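Local coordinates for protein omega transaminase (Pseudomonas sp., PDB 5LHA) that probably transfers amino groups between amines or amino acids and keto compounds, using a pyridoxal phosphate cofactor held here as pyridoxamine phosphate, at residues A[100-105]-A[336-341]; A[268-273]-A[289-294]; A[293-296]-A[301-304]. One frame throughout, in Å; residues are numbered along the deposited sequence.

Contact 1: A[100-105]-A[336-341]; sequences FDLAER and TACAAA
Neither segment brings a flat group to the place where Leu102 meets Cys338 and Ala341; this is a meeting of aliphatic branches with a thiol and a methyl. The ring of Phe100 and the guanidinium of Arg105 turn to other partners: the ring packs edge-to-face with Phe21 of the second subunit, and the guanidinium makes salt bridges through NH1 to Asp346 and through NH2 to Glu349, both on the later part of helix 335-350. Between 100-105 and 336-341 the touching falls to Leu102. Its CG stands anti to the backbone N (chi1 -175°), a torsion that sends the forked end across to the other helix. Both methyls touch the single CB of Ala341, CD2 at 3.8 Å and CD1 at 4.0 Å, and so straddle it. CD2 also rests on Cys338, 3.9 Å from SG and 4.0 Å from CB. The SG of Cys338 lies anti to its own carbonyl carbon (chi1 -66°), and the thiol adds a soft, polarisable surface to what is otherwise hydrocarbon packing. Small residues suit the places of Cys338 and Ala341, because a one-carbon or two-atom side chain lets the backbones come near, with the CA atoms of Leu102 and Cys338 6.2 Å apart. Leu342 and Leu345 touch Leu102 as well, and Phe120 of strand 115-121 covers it from the sheet, leaving the leucine buried in apolar surroundings. Cys338, Ala341, Leu342 and Leu345, spaced as a diamond on helix 335-350, form the hole that receives Leu102 as a knob. It is a knobs-into-holes seat joining helices 97-109 and 335-350 against strand 115-121, outermost within this chain in the large central sheet of a fold type I, class III aminotransferase, next to the subunit interface.

Contact 2: A[268-273]-A[289-294]; sequences TGFGRS and LCLAKG. With PMP (4'-deoxy-4'-aminopyridoxal-5'-phosphate), chain E.
Gly269 and Leu291 bring their backbones together where a type II turn, Thr268 to Gly271, lies against the end of strand 288-291, the CA atoms 6.2 Å apart. Gly269 takes the second position of the turn and Phe270 the third, where phi is positive (77°), an unusual conformation for a residue with a side chain. Gly269 suits its place because its CA sits 3.9 Å from CD2 of Leu291, so that a CB there would collide with that methyl. No direct hydrogen bond crosses between the segments; instead a water donates to the O of Gly269 (2.8 Å) and accepts from the N of Gly294 (3.3 Å), tying the turn to the chain just beyond the strand. The strand runs parallel to 260-264 and antiparallel to 303-308 in the mixed seven-stranded sheet of fold type I, and the turn belongs to the crossover that joins 260-264 to it by way of the short helix 278-281. The side chains of Phe270 and Leu291 cross at about a right angle. The ring leans obliquely on the forked end of the leucine, its CE2 3.7 Å from CD2 and its CZ 3.9 Å from CD1, with Ile295 as a further neighbour. An alanine at Phe270 is likely to leave the branches of Leu291 and Ile295 without the ring they pack on and to open a gap beside the strand. Past the strand, the side chain of Lys293 reaches PMP: bent at chi4 (-74°), it brings CE to 3.3 Å from N4A of PMP, while NZ, 3.5 Å from N4A, bonds to Leu62 O and to Thr330 OG1 of the second subunit. Its position is consistent with the lysine that holds pyridoxal phosphate as an internal aldimine in this family.

Contact 3: A[293-296]-A[301-304]; sequences KGIT and PLGA. With PMP (4'-deoxy-4'-aminopyridoxal-5'-phosphate), chain E.
The methyl of Thr296 overlaps the root and one branch of Leu302, its CG2 lying 3.5 Å from CB and 3.6 Å from CD2 as the two side chains cross at about a right angle. With chi1 at 54°, the methyl stands anti to the carbonyl carbon and faces the leucine, while OG1 is directed to the backbone O of Ile300, to which it hydrogen-bonds. Threonine fits because it offers a methyl to the core and a hydroxyl to the loop. Strands 288-291 and 303-308 are antiparallel neighbours in the central sheet, and the chain between them is the long connection of a beta hairpin, its early part curling through a short 3-10 segment at 294-295. Ile295, on that segment, spans Leu302 to Ala304 with its two branches: CG2 sits 3.4 Å from the backbone O of Leu302, and the longer arm brings CD1 to 4.3 Å from CB of Ala304. The small methyl of Ala304 suits its place, as Val118 and Phe120 of strand 115-121 also touch it. Tyr331 of the second subunit packs on Thr296 and Pro301.

Contacts 2 and 3 follow each other along the chain, sharing Lys293 and Gly294, with centres about 8 Å apart; the N of Leu291 lies 2.8 Å from the O of Ala304, a probable backbone hydrogen bond between neighbouring strands. Phe270 CE2 reaches Ile295 CB at 3.7 Å, so the turn at 268-271 also packs on Ile295 of the 3-10 segment. Contact 1 lies farther from the PMP beside Lys293, its centre about 10 Å from that of contact 3 and about 16 Å from that of contact 2. Leu302 bridges outward: its CD2 is 3.6 Å from Ala341 CB and 3.7 Å from Leu102 CD2. Apolar packing thus runs from the helix pair to the loop that bears Lys293.

Contact 1: A[100-105]-A[336-341]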
ATOM      1  N   PHE A 100      21.369 -28.849  13.712  1.00 27.46           N
ATOM      2  CA  PHE A 100      21.731 -29.796  12.666  1.00 27.37           C
ATOM      3  C   PHE A 100      20.803 -31.000  12.685  1.00 28.23           C
ATOM      4  O   PHE A 100      20.249 -31.392  11.655  1.00 28.10           O
ATOM      5  CB  PHE A 100      23.168 -30.267  12.858  1.00 28.28           C
ATOM      6  CG  PHE A 100      24.202 -29.305  12.384  1.00 28.04           C
ATOM      7  CD1 PHE A 100      24.779 -28.414  13.268  1.00 28.12           C
ATOM      8  CD2 PHE A 100      24.626 -29.312  11.066  1.00 28.75           C
ATOM      9  CE1 PHE A 100      25.748 -27.536  12.848  1.00 29.39           C
ATOM     10  CE2 PHE A 100      25.597 -28.431  10.637  1.00 29.06           C
ATOM     11  CZ  PHE A 100      26.159 -27.544  11.529  1.00 29.71           C
ATOM     12  N   ASP A 101      20.609 -31.588  13.870  1.00 28.12           N
ATOM     13  CA  ASP A 101      19.878 -32.845  13.976  1.00 28.93           C
ATOM     14  C   ASP A 101      18.467 -32.712  13.423  1.00 29.78           C
ATOM     15  O   ASP A 101      18.032 -33.532  12.606  1.00 31.08           O
ATOM     16  CB  ASP A 101      19.832 -33.299  15.438  1.00 31.04           C
ATOM     17  CG  ASP A 101      21.209 -33.529  16.031  1.00 32.64           C
ATOM     18  OD1 ASP A 101      22.170 -33.751  15.264  1.00 34.47           O
ATOM     19  OD2 ASP A 101      21.329 -33.498  17.273  1.00 32.54           O
ATOM     20  N   LEU A 102      17.738 -31.675  13.854  1.00 30.54           N
ATOM     21  CA  LEU A 102      16.338 -31.506  13.469  1.00 28.43           C
ATOM     22  C   LEU A 102      16.190 -31.091  12.004  1.00 29.61           C
ATOM     23  O   LEU A 102      15.238 -31.507  11.332  1.00 29.47           O
ATOM     24  CB  LEU A 102      15.668 -30.484  14.392  1.00 26.27           C
ATOM     25  CG  LEU A 102      14.168 -30.259  14.228  1.00 25.21           C
ATOM     26  CD1 LEU A 102      13.418 -31.570  14.393  1.00 24.36           C
ATOM     27  CD2 LEU A 102      13.664 -29.217  15.209  1.00 24.97           C
ATOM     28  N   ALA A 103      17.085 -30.232  11.505  1.00 30.67           N
ATOM     29  CA  ALA A 103      17.039 -29.857  10.091  1.00 32.90           C
ATOM     30  C   ALA A 103      17.252 -31.069   9.190  1.00 36.39           C
ATOM     31  O   ALA A 103      16.525 -31.271   8.211  1.00 38.93           O
ATOM     32  CB  ALA A 103      18.083 -28.778   9.798  1.00 32.26           C
ATOM     33  N   GLU A 104      18.273 -31.873   9.490  1.00 37.24           N
ATOM     34  CA  GLU A 104      18.465 -33.136   8.787  1.00 37.91           C
ATOM     35  C   GLU A 104      17.236 -34.026   8.928  1.00 34.53           C
ATOM     36  O   GLU A 104      16.796 -34.650   7.956  1.00 33.62           O
ATOM     37  CB  GLU A 104      19.709 -33.838   9.330  1.00 42.91           C
ATOM     38  CG  GLU A 104      20.011 -35.195   8.713  1.00 49.65           C
ATOM     39  CD  GLU A 104      20.660 -35.097   7.336  1.00 54.17           C
ATOM     40  OE1 GLU A 104      21.086 -33.990   6.939  1.00 55.35           O
ATOM     41  OE2 GLU A 104      20.749 -36.137   6.651  1.00 56.14           O
ATOM     42  N   ARG A 105      16.670 -34.085  10.138  1.00 33.36           N
ATOM     43  CA  ARG A 105      15.510 -34.930  10.406  1.00 32.88           C
ATOM     44  C   ARG A 105      14.296 -34.480   9.602  1.00 33.58           C
ATOM     45  O   ARG A 105      13.598 -35.301   9.001  1.00 34.54           O
ATOM     46  CB  ARG A 105      15.199 -34.910  11.907  1.00 32.85           C
ATOM     47  CG  ARG A 105      13.985 -35.718  12.331  1.00 31.71           C
ATOM     48  CD  ARG A 105      14.308 -37.186  12.497  1.00 31.51           C
ATOM     49  NE  ARG A 105      13.113 -37.949  12.848  1.00 29.94           N
ATOM     50  CZ  ARG A 105      12.772 -38.293  14.086  1.00 28.64           C
ATOM     51  NH1 ARG A 105      13.537 -37.960  15.116  1.00 26.11           N
ATOM     52  NH2 ARG A 105      11.660 -38.984  14.287  1.00 30.51           N
ATOM     53  N   THR A 336      16.870 -26.153  23.141  1.00 21.84           N
ATOM     54  CA  THR A 336      15.897 -26.893  23.931  1.00 22.78           C
ATOM     55  C   THR A 336      14.679 -27.244  23.084  1.00 23.64           C
ATOM     56  O   THR A 336      14.186 -28.380  23.134  1.00 23.36           O
ATOM     57  CB  THR A 336      15.500 -26.097  25.174  1.00 23.34           C
ATOM     58  OG1 THR A 336      16.685 -25.678  25.861  1.00 23.84           O
ATOM     59  CG2 THR A 336      14.653 -26.957  26.113  1.00 21.46           C
ATOM     60  N   ALA A 337      14.225 -26.302  22.249  1.00 23.20           N
ATOM     61  CA  ALA A 337      13.082 -26.559  21.379  1.00 23.96           C
ATOM     62  C   ALA A 337      13.358 -27.711  20.429  1.00 25.21           C
ATOM     63  O   ALA A 337      12.527 -28.609  20.265  1.00 29.19           O
ATOM     64  CB  ALA A 337      12.726 -25.293  20.595  1.00 24.97           C
ATOM     65  N   CYS A 338      14.531 -27.717  19.810  1.00 24.53           N
ATOM     66  CA  CYS A 338      14.863 -28.788  18.879  1.00 25.99           C
ATOM     67  C   CYS A 338      14.884 -30.138  19.588  1.00 26.95           C
ATOM     68  O   CYS A 338      14.252 -31.103  19.135  1.00 26.47           O
ATOM     69  CB  CYS A 338      16.216 -28.495  18.228  1.00 28.59           C
ATOM     70  SG  CYS A 338      16.211 -27.041  17.153  1.00 29.93           S
ATOM     71  N   ALA A 339      15.585 -30.206  20.730  1.00 24.79           N
ATOM     72  CA  ALA A 339      15.667 -31.429  21.524  1.00 25.16           C
ATOM     73  C   ALA A 339      14.293 -32.007  21.828  1.00 24.01           C
ATOM     74  O   ALA A 339      14.078 -33.221  21.711  1.00 24.37           O
ATOM     75  CB  ALA A 339      16.428 -31.155  22.826  1.00 28.25           C
ATOM     76  N   ALA A 340      13.370 -31.158  22.292  1.00 23.16           N
ATOM     77  CA  ALA A 340      12.010 -31.615  22.548  1.00 21.64           C
ATOM     78  C   ALA A 340      11.331 -32.076  21.263  1.00 24.02           C
ATOM     79  O   ALA A 340      10.567 -33.048  21.276  1.00 27.19           O
ATOM     80  CB  ALA A 340      11.194 -30.516  23.237  1.00 20.97           C
ATOM     81  N   ALA A 341      11.559 -31.363  20.154  1.00 23.61           N
ATOM     82  CA  ALA A 341      10.977 -31.751  18.872  1.00 25.66           C
ATOM     83  C   ALA A 341      11.387 -33.163  18.473  1.00 27.14           C
ATOM     84  O   ALA A 341      10.551 -33.966  18.034  1.00 18.83           O
ATOM     85  CB  ALA A 341      11.392 -30.758  17.785  1.00 18.12           C
TER

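Contact 2: A[268-273]-A[289-294]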
ATOM      1  N   THR A 268      -2.361 -29.376  10.366  1.00 25.89           N
ATOM      2  CA  THR A 268      -2.349 -30.690   9.725  1.00 26.18           C
ATOM      3  C   THR A 268      -0.990 -31.381   9.792  1.00 25.36           C
ATOM      4  O   THR A 268      -0.908 -32.580   9.502  1.00 25.45           O
ATOM      5  CB  THR A 268      -2.742 -30.574   8.255  1.00 27.35           C
ATOM      6  OG1 THR A 268      -1.838 -29.679   7.599  1.00 27.34           O
ATOM      7  CG2 THR A 268      -4.162 -30.038   8.120  1.00 28.82           C
ATOM      8  N   GLY A 269       0.076 -30.646  10.089  1.00 22.50           N
ATOM      9  CA  GLY A 269       1.385 -31.245  10.198  1.00 18.80           C
ATOM     10  C   GLY A 269       1.469 -32.302  11.273  1.00 24.77           C
ATOM     11  O   GLY A 269       1.043 -32.090  12.416  1.00 18.73           O
ATOM     12  N   PHE A 270       1.999 -33.458  10.887  1.00 26.97           N
ATOM     13  CA  PHE A 270       2.348 -34.566  11.769  1.00 28.79           C
ATOM     14  C   PHE A 270       1.146 -35.385  12.229  1.00 30.24           C
ATOM     15  O   PHE A 270       1.200 -35.990  13.305  1.00 28.85           O
ATOM     16  CB  PHE A 270       3.170 -34.072  12.968  1.00 28.35           C
ATOM     17  CG  PHE A 270       4.401 -33.292  12.568  1.00 28.01           C
ATOM     18  CD1 PHE A 270       5.501 -33.933  12.020  1.00 26.67           C
ATOM     19  CD2 PHE A 270       4.434 -31.907  12.697  1.00 28.52           C
ATOM     20  CE1 PHE A 270       6.617 -33.213  11.635  1.00 26.50           C
ATOM     21  CE2 PHE A 270       5.549 -31.185  12.318  1.00 27.96           C
ATOM     22  CZ  PHE A 270       6.642 -31.842  11.786  1.00 27.72           C
ATOM     23  N   GLY A 271       0.042 -35.403  11.476  1.00 31.65           N
ATOM     24  CA  GLY A 271      -0.889 -36.509  11.622  1.00 31.80           C
ATOM     25  C   GLY A 271      -2.367 -36.258  11.858  1.00 32.05           C
ATOM     26  O   GLY A 271      -3.154 -37.203  11.756  1.00 33.47           O
ATOM     27  N   ARG A 272      -2.769 -35.025  12.188  1.00 31.26           N
ATOM     28  CA  ARG A 272      -4.135 -34.811  12.669  1.00 31.88           C
ATOM     29  C   ARG A 272      -5.179 -35.277  11.656  1.00 35.45           C
ATOM     30  O   ARG A 272      -6.250 -35.760  12.042  1.00 36.73           O
ATOM     31  CB  ARG A 272      -4.361 -33.345  13.041  1.00 28.69           C
ATOM     32  CG  ARG A 272      -5.753 -33.082  13.638  1.00 26.61           C
ATOM     33  CD  ARG A 272      -5.815 -31.789  14.426  1.00 25.47           C
ATOM     34  NE  ARG A 272      -5.046 -31.826  15.668  1.00 27.90           N
ATOM     35  CZ  ARG A 272      -5.459 -32.380  16.808  1.00 30.08           C
ATOM     36  NH1 ARG A 272      -6.645 -32.971  16.889  1.00 31.04           N
ATOM     37  NH2 ARG A 272      -4.674 -32.348  17.877  1.00 30.97           N
ATOM     38  N   SER A 273      -4.899 -35.125  10.361  1.00 35.40           N
ATOM     39  CA  SER A 273      -5.878 -35.440   9.328  1.00 36.67           C
ATOM     40  C   SER A 273      -5.706 -36.830   8.727  1.00 36.77           C
ATOM     41  O   SER A 273      -6.412 -37.166   7.773  1.00 37.91           O
ATOM     42  CB  SER A 273      -5.820 -34.388   8.214  1.00 36.71           C
ATOM     43  OG  SER A 273      -4.728 -34.625   7.346  1.00 37.83           O
ATOM     44  N   LEU A 289       6.473 -25.681   3.104  1.00 29.25           N
ATOM     45  CA  LEU A 289       5.717 -26.178   4.253  1.00 29.93           C
ATOM     46  C   LEU A 289       5.872 -25.226   5.428  1.00 28.54           C
ATOM     47  O   LEU A 289       6.990 -24.793   5.725  1.00 18.19           O
ATOM     48  CB  LEU A 289       6.190 -27.563   4.691  1.00 31.13           C
ATOM     49  CG  LEU A 289       6.057 -28.687   3.676  1.00 30.73           C
ATOM     50  CD1 LEU A 289       6.639 -29.970   4.266  1.00 30.35           C
ATOM     51  CD2 LEU A 289       4.593 -28.859   3.285  1.00 29.75           C
ATOM     52  N   CYS A 290       4.752 -24.905   6.084  1.00 29.74           N
ATOM     53  CA  CYS A 290       4.721 -24.159   7.343  1.00 29.23           C
ATOM     54  C   CYS A 290       4.278 -25.077   8.484  1.00 28.85           C
ATOM     55  O   CYS A 290       3.182 -25.648   8.433  1.00 30.51           O
ATOM     56  CB  CYS A 290       3.785 -22.952   7.235  1.00 29.38           C
ATOM     57  SG  CYS A 290       4.192 -21.737   5.950  1.00 31.05           S
ATOM     58  N   LEU A 291       5.117 -25.199   9.521  1.00 26.24           N
ATOM     59  CA  LEU A 291       4.865 -26.112  10.634  1.00 26.56           C
ATOM     60  C   LEU A 291       5.033 -25.445  11.995  1.00 26.30           C
ATOM     61  O   LEU A 291       5.888 -24.575  12.189  1.00 26.94           O
ATOM     62  CB  LEU A 291       5.791 -27.331  10.589  1.00 26.31           C
ATOM     63  CG  LEU A 291       5.740 -28.204   9.345  1.00 25.73           C
ATOM     64  CD1 LEU A 291       7.034 -28.985   9.235  1.00 28.19           C
ATOM     65  CD2 LEU A 291       4.540 -29.131   9.425  1.00 24.03           C
ATOM     66  N   ALA A 292       4.233 -25.916  12.953  1.00 23.63           N
ATOM     67  CA  ALA A 292       4.351 -25.516  14.347  1.00 23.73           C
ATOM     68  C   ALA A 292       3.557 -26.477  15.219  1.00 26.54           C
ATOM     69  O   ALA A 292       3.394 -27.650  14.866  1.00 29.00           O
ATOM     70  CB  ALA A 292       3.862 -24.082  14.558  1.00 22.65           C
ATOM     71  N   LYS A 293       3.029 -25.973  16.333  1.00 27.24           N
ATOM     72  CA  LYS A 293       2.109 -26.700  17.204  1.00 28.51           C
ATOM     73  C   LYS A 293       2.614 -28.090  17.588  1.00 29.63           C
ATOM     74  O   LYS A 293       3.519 -28.225  18.421  1.00 28.88           O
ATOM     75  CB  LYS A 293       0.739 -26.811  16.530  1.00 28.72           C
ATOM     76  CG  LYS A 293      -0.038 -25.504  16.504  1.00 30.48           C
ATOM     77  CD  LYS A 293      -1.440 -25.714  15.974  1.00 31.53           C
ATOM     78  CE  LYS A 293      -2.220 -24.407  15.932  1.00 33.73           C
ATOM     79  NZ  LYS A 293      -2.625 -23.964  17.299  1.00 34.64           N
ATOM     80  N   GLY A 294       2.054 -29.128  16.968  1.00 30.78           N
ATOM     81  CA  GLY A 294       2.401 -30.496  17.320  1.00 30.04           C
ATOM     82  C   GLY A 294       3.860 -30.852  17.112  1.00 29.55           C
ATOM     83  O   GLY A 294       4.298 -31.889  17.624  1.00 29.12           O
TER
HETATM   84  N1  PMP E 501      -1.786 -21.150  10.520  1.00 22.49           N
HETATM   85  C2  PMP E 501      -2.613 -22.156  10.994  1.00 22.12           C
HETATM   86  C2A PMP E 501      -3.314 -23.096  10.051  1.00 21.84           C
HETATM   87  C3  PMP E 501      -3.082 -22.054  12.296  1.00 24.25           C
HETATM   88  O3  PMP E 501      -4.164 -22.789  12.702  1.00 21.07           O
HETATM   89  C4  PMP E 501      -2.454 -21.190  13.191  1.00 26.24           C
HETATM   90  C4A PMP E 501      -2.916 -21.140  14.631  1.00 27.87           C
HETATM   91  N4A PMP E 501      -4.115 -21.933  14.807  1.00 29.55           N
HETATM   92  C5  PMP E 501      -1.412 -20.368  12.755  1.00 24.64           C
HETATM   93  C6  PMP E 501      -1.087 -20.360  11.399  1.00 23.60           C
HETATM   94  C5A PMP E 501      -0.660 -19.506  13.757  1.00 23.74           C
HETATM   95  O4P PMP E 501      -0.036 -20.312  14.744  1.00 21.95           O
HETATM   96  P   PMP E 501       0.566 -19.702  16.115  1.00 22.26           P
HETATM   97  O1P PMP E 501      -0.596 -19.568  17.083  1.00 17.88           O
HETATM   98  O2P PMP E 501       1.572 -20.686  16.674  1.00 19.92           O
HETATM   99  O3P PMP E 501       1.205 -18.343  15.915  1.00 16.06           O
HETATM  100  O   HOH W   1       0.919 -29.718  13.936  1.00 24.78           O

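Contact 3: A[293-296]-A[301-304]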
ATOM      1  N   LYS A 293       3.029 -25.973  16.333  1.00 27.24           N
ATOM      2  CA  LYS A 293       2.109 -26.700  17.204  1.00 28.51           C
ATOM      3  C   LYS A 293       2.614 -28.090  17.588  1.00 29.63           C
ATOM      4  O   LYS A 293       3.519 -28.225  18.421  1.00 28.88           O
ATOM      5  CB  LYS A 293       0.739 -26.811  16.530  1.00 28.72           C
ATOM      6  CG  LYS A 293      -0.038 -25.504  16.504  1.00 30.48           C
ATOM      7  CD  LYS A 293      -1.440 -25.714  15.974  1.00 31.53           C
ATOM      8  CE  LYS A 293      -2.220 -24.407  15.932  1.00 33.73           C
ATOM      9  NZ  LYS A 293      -2.625 -23.964  17.299  1.00 34.64           N
ATOM     10  N   GLY A 294       2.054 -29.128  16.968  1.00 30.78           N
ATOM     11  CA  GLY A 294       2.401 -30.496  17.320  1.00 30.04           C
ATOM     12  C   GLY A 294       3.860 -30.852  17.112  1.00 29.55           C
ATOM     13  O   GLY A 294       4.298 -31.889  17.624  1.00 29.12           O
ATOM     14  N   ILE A 295       4.613 -30.023  16.381  1.00 29.84           N
ATOM     15  CA  ILE A 295       6.017 -30.324  16.101  1.00 30.28           C
ATOM     16  C   ILE A 295       6.796 -30.536  17.399  1.00 30.78           C
ATOM     17  O   ILE A 295       7.699 -31.381  17.470  1.00 31.67           O
ATOM     18  CB  ILE A 295       6.638 -29.229  15.208  1.00 27.33           C
ATOM     19  CG1 ILE A 295       8.000 -29.695  14.672  1.00 26.31           C
ATOM     20  CG2 ILE A 295       6.700 -27.880  15.923  1.00 17.44           C
ATOM     21  CD1 ILE A 295       8.536 -28.875  13.503  1.00 24.22           C
ATOM     22  N   THR A 296       6.448 -29.791  18.447  1.00 28.72           N
ATOM     23  CA  THR A 296       6.960 -30.032  19.792  1.00 28.65           C
ATOM     24  C   THR A 296       5.856 -30.494  20.732  1.00 31.01           C
ATOM     25  O   THR A 296       6.064 -30.537  21.952  1.00 30.45           O
ATOM     26  CB  THR A 296       7.641 -28.786  20.365  1.00 25.70           C
ATOM     27  OG1 THR A 296       6.751 -27.662  20.303  1.00 25.55           O
ATOM     28  CG2 THR A 296       8.911 -28.487  19.601  1.00 26.19           C
ATOM     29  N   PRO A 301       7.856 -23.761  22.517  1.00 16.35           N
ATOM     30  CA  PRO A 301       7.505 -23.068  21.268  1.00 16.27           C
ATOM     31  C   PRO A 301       8.525 -23.356  20.178  1.00 24.82           C
ATOM     32  O   PRO A 301       9.726 -23.133  20.352  1.00 26.76           O
ATOM     33  CB  PRO A 301       7.514 -21.591  21.678  1.00 18.00           C
ATOM     34  CG  PRO A 301       7.190 -21.614  23.135  1.00 17.90           C
ATOM     35  CD  PRO A 301       7.920 -22.832  23.660  1.00 16.19           C
ATOM     36  N   LEU A 302       8.043 -23.879  19.052  1.00 24.03           N
ATOM     37  CA  LEU A 302       8.903 -24.070  17.893  1.00 25.14           C
ATOM     38  C   LEU A 302       8.064 -23.971  16.631  1.00 24.87           C
ATOM     39  O   LEU A 302       6.980 -24.549  16.549  1.00 23.80           O
ATOM     40  CB  LEU A 302       9.607 -25.434  17.940  1.00 27.67           C
ATOM     41  CG  LEU A 302      10.607 -25.807  16.842  1.00 30.28           C
ATOM     42  CD1 LEU A 302      11.895 -24.987  16.941  1.00 31.30           C
ATOM     43  CD2 LEU A 302      10.905 -27.297  16.812  1.00 29.68           C
ATOM     44  N   GLY A 303       8.604 -23.275  15.631  1.00 28.33           N
ATOM     45  CA  GLY A 303       8.016 -23.254  14.313  1.00 29.37           C
ATOM     46  C   GLY A 303       9.087 -23.555  13.283  1.00 29.42           C
ATOM     47  O   GLY A 303      10.284 -23.464  13.557  1.00 31.61           O
ATOM     48  N   ALA A 304       8.640 -23.946  12.092  1.00 26.72           N
ATOM     49  CA  ALA A 304       9.579 -24.231  11.014  1.00 26.37           C
ATOM     50  C   ALA A 304       8.933 -23.972   9.665  1.00 25.39           C
ATOM     51  O   ALA A 304       7.745 -24.241   9.469  1.00 25.90           O
ATOM     52  CB  ALA A 304      10.103 -25.674  11.068  1.00 26.56           C
TER
HETATM   53  N1  PMP E 501      -1.786 -21.150  10.520  1.00 22.49           N
HETATM   54  C2  PMP E 501      -2.613 -22.156  10.994  1.00 22.12           C
HETATM   55  C2A PMP E 501      -3.314 -23.096  10.051  1.00 21.84           C
HETATM   56  C3  PMP E 501      -3.082 -22.054  12.296  1.00 24.25           C
HETATM   57  O3  PMP E 501      -4.164 -22.789  12.702  1.00 21.07           O
HETATM   58  C4  PMP E 501      -2.454 -21.190  13.191  1.00 26.24           C
HETATM   59  C4A PMP E 501      -2.916 -21.140  14.631  1.00 27.87           C
HETATM   60  N4A PMP E 501      -4.115 -21.933  14.807  1.00 29.55           N
HETATM   61  C5  PMP E 501      -1.412 -20.368  12.755  1.00 24.64           C
HETATM   62  C6  PMP E 501      -1.087 -20.360  11.399  1.00 23.60           C
HETATM   63  C5A PMP E 501      -0.660 -19.506  13.757  1.00 23.74           C
HETATM   64  O4P PMP E 501      -0.036 -20.312  14.744  1.00 21.95           O
HETATM   65  P   PMP E 501       0.566 -19.702  16.115  1.00 22.26           P
HETATM   66  O1P PMP E 501      -0.596 -19.568  17.083  1.00 17.88           O
HETATM   67  O2P PMP E 501       1.572 -20.686  16.674  1.00 19.92           O
HETATM   68  O3P PMP E 501       1.205 -18.343  15.915  1.00 16.06           O